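PDB 5HIU: GTPase activator-like protein from Chaetomium thermophilum, which is a fungal TSC2 whose N-terminal part makes up this chain and which, as a whole protein, probably acts as a GTPase activator. Local coordinates for residues 222-227 with 262-267. Residues are numbered along the deposited sequence; the frame is centred on the assembly and turned at random.
Sequences SVEDDL and VPSLQK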
loop_
_atom_site.group_PDB
_atom_site.type_symbol
_atom_site.label_atom_id
_atom_site.label_comp_id
_atom_site.label_asym_id
_atom_site.label_seq_id
_atom_site.Cartn_x
_atom_site.Cartn_y
_atom_site.Cartn_z
ATOM N N SER A 222 -11.606 3.019 -6.637
ATOM C CA SER A 222 -12.599 2.070 -7.092
ATOM C C SER A 222 -11.919 0.827 -7.641
ATOM O O SER A 222 -12.590 -0.167 -7.901
ATOM C CB SER A 222 -13.519 2.735 -8.128
ATOM O OG SER A 222 -12.815 3.565 -9.041
ATOM N N VAL A 223 -10.585 0.878 -7.784
ATOM C CA VAL A 223 -9.824 -0.159 -8.490
ATOM C C VAL A 223 -8.789 -0.863 -7.603
ATOM O O VAL A 223 -7.806 -0.283 -7.151
ATOM C CB VAL A 223 -9.119 0.411 -9.737
ATOM C CG1 VAL A 223 -8.623 -0.728 -10.618
ATOM C CG2 VAL A 223 -10.066 1.311 -10.521
ATOM N N GLU A 224 -9.039 -2.139 -7.385
ATOM C CA GLU A 224 -8.229 -3.005 -6.569
ATOM C C GLU A 224 -6.745 -2.955 -6.944
ATOM O O GLU A 224 -5.870 -3.016 -6.071
ATOM C CB GLU A 224 -8.793 -4.418 -6.711
ATOM C CG GLU A 224 -7.964 -5.531 -6.123
ATOM C CD GLU A 224 -8.794 -6.754 -5.791
ATOM O OE1 GLU A 224 -10.039 -6.674 -5.837
ATOM O OE2 GLU A 224 -8.205 -7.805 -5.470
ATOM N N ASP A 225 -6.451 -2.833 -8.231
ATOM C CA ASP A 225 -5.056 -2.793 -8.697
ATOM C C ASP A 225 -4.278 -1.629 -8.107
ATOM O O ASP A 225 -3.112 -1.802 -7.775
ATOM C CB ASP A 225 -4.963 -2.762 -10.231
ATOM C CG ASP A 225 -5.061 -4.147 -10.857
ATOM O OD1 ASP A 225 -4.832 -5.179 -10.168
ATOM O OD2 ASP A 225 -5.393 -4.206 -12.060
ATOM N N ASP A 226 -4.923 -0.463 -7.977
ATOM C CA ASP A 226 -4.372 0.652 -7.220
ATOM C C ASP A 226 -4.016 0.232 -5.791
ATOM O O ASP A 226 -2.995 0.647 -5.257
ATOM C CB ASP A 226 -5.364 1.817 -7.152
ATOM C CG ASP A 226 -5.697 2.419 -8.521
ATOM O OD1 ASP A 226 -4.937 2.193 -9.485
ATOM O OD2 ASP A 226 -6.726 3.138 -8.618
ATOM N N LEU A 227 -4.856 -0.569 -5.144
ATOM C CA LEU A 227 -4.543 -1.011 -3.779
ATOM C C LEU A 227 -3.376 -1.965 -3.779
ATOM O O LEU A 227 -2.520 -1.905 -2.914
ATOM C CB LEU A 227 -5.721 -1.730 -3.131
ATOM C CG LEU A 227 -6.883 -0.883 -2.693
ATOM C CD1 LEU A 227 -7.982 -1.799 -2.189
ATOM C CD2 LEU A 227 -6.469 0.096 -1.610
ATOM N N VAL A 262 -10.607 -6.321 2.269
ATOM C CA VAL A 262 -10.413 -6.620 0.846
ATOM C C VAL A 262 -9.798 -7.996 0.686
ATOM O O VAL A 262 -8.645 -8.123 0.324
ATOM C CB VAL A 262 -9.544 -5.570 0.124
ATOM C CG1 VAL A 262 -9.480 -5.871 -1.372
ATOM C CG2 VAL A 262 -10.113 -4.179 0.342
ATOM N N PRO A 263 -10.595 -9.036 0.894
ATOM C CA PRO A 263 -10.076 -10.394 1.012
ATOM C C PRO A 263 -9.106 -10.806 -0.089
ATOM O O PRO A 263 -8.142 -11.498 0.198
ATOM C CB PRO A 263 -11.353 -11.267 0.979
ATOM C CG PRO A 263 -12.410 -10.404 0.381
ATOM C CD PRO A 263 -12.067 -9.018 0.833
ATOM N N SER A 264 -9.349 -10.378 -1.328
ATOM C CA SER A 264 -8.482 -10.741 -2.460
ATOM C C SER A 264 -7.046 -10.204 -2.362
ATOM O O SER A 264 -6.183 -10.637 -3.112
ATOM C CB SER A 264 -9.084 -10.223 -3.764
ATOM O OG SER A 264 -8.900 -8.819 -3.872
ATOM N N LEU A 265 -6.808 -9.234 -1.480
ATOM C CA LEU A 265 -5.468 -8.705 -1.230
ATOM C C LEU A 265 -4.959 -9.022 0.175
ATOM O O LEU A 265 -3.989 -8.420 0.635
ATOM C CB LEU A 265 -5.469 -7.193 -1.429
ATOM C CG LEU A 265 -5.686 -6.760 -2.877
ATOM C CD1 LEU A 265 -5.805 -5.250 -2.961
ATOM C CD2 LEU A 265 -4.564 -7.252 -3.768
ATOM N N GLN A 266 -5.578 -9.986 0.852
ATOM C CA GLN A 266 -5.216 -10.274 2.232
ATOM C C GLN A 266 -3.783 -10.751 2.330
ATOM O O GLN A 266 -3.041 -10.315 3.210
ATOM C CB GLN A 266 -6.159 -11.300 2.868
ATOM C CG GLN A 266 -6.087 -11.331 4.386
ATOM C CD GLN A 266 -7.050 -12.333 5.026
ATOM O OE1 GLN A 266 -6.730 -13.520 5.153
ATOM N NE2 GLN A 266 -8.221 -11.857 5.454
ATOM N N LYS A 267 -3.391 -11.644 1.438
ATOM C CA LYS A 267 -2.036 -12.196 1.479
ATOM C C LYS A 267 -0.980 -11.093 1.225
ATOM O O LYS A 267 -0.018 -10.941 2.007
ATOM C CB LYS A 267 -1.906 -13.390 0.515
ATOM C CG LYS A 267 -2.236 -13.078 -0.940
ATOM C CD LYS A 267 -2.200 -14.302 -1.838
ATOM C CE LYS A 267 -2.236 -13.895 -3.308
ATOM N NZ LYS A 267 -2.508 -15.062 -4.194
#
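Leu227 and Leu265 make the tight part of this contact. CD1 of Leu265 reaches CB of Leu227 at 3.5 Å, close to the backbone of helix 224-240. Leu265 sits at the N-cap position of helix 266-277. Its CG lies anti to the carbonyl carbon (chi1 -68°), and the extended branch brings CD1 across to the other helix. The same methyl lies 3.8 Å from CG of Glu224. Val262 adds a looser touch, with its CG2 4.1 Å from CD1 of Leu227. Ile258 of helix 245-261 touches both leucines, which are buried.

The other side is more open. The Glu224 side chain is stretched out alongside Leu265, the two pointing opposite ways, and its carboxylate arrives at exposed Ser264. It is modelled too close to the serine hydroxyl, so the detail of that pair is doubtful.

Between the segments the chain finishes helix 224-240 and returns along helix 245-261. Leu265 N bonds Val262 O at 2.8 Å in the short turn into the next helix. The contact sets the first turn of helix 224-240 against the turn that leads from helix 245-261 into helix 266-277, within an elongated, all-helical array consistent with an alpha-solenoid of stacked helices.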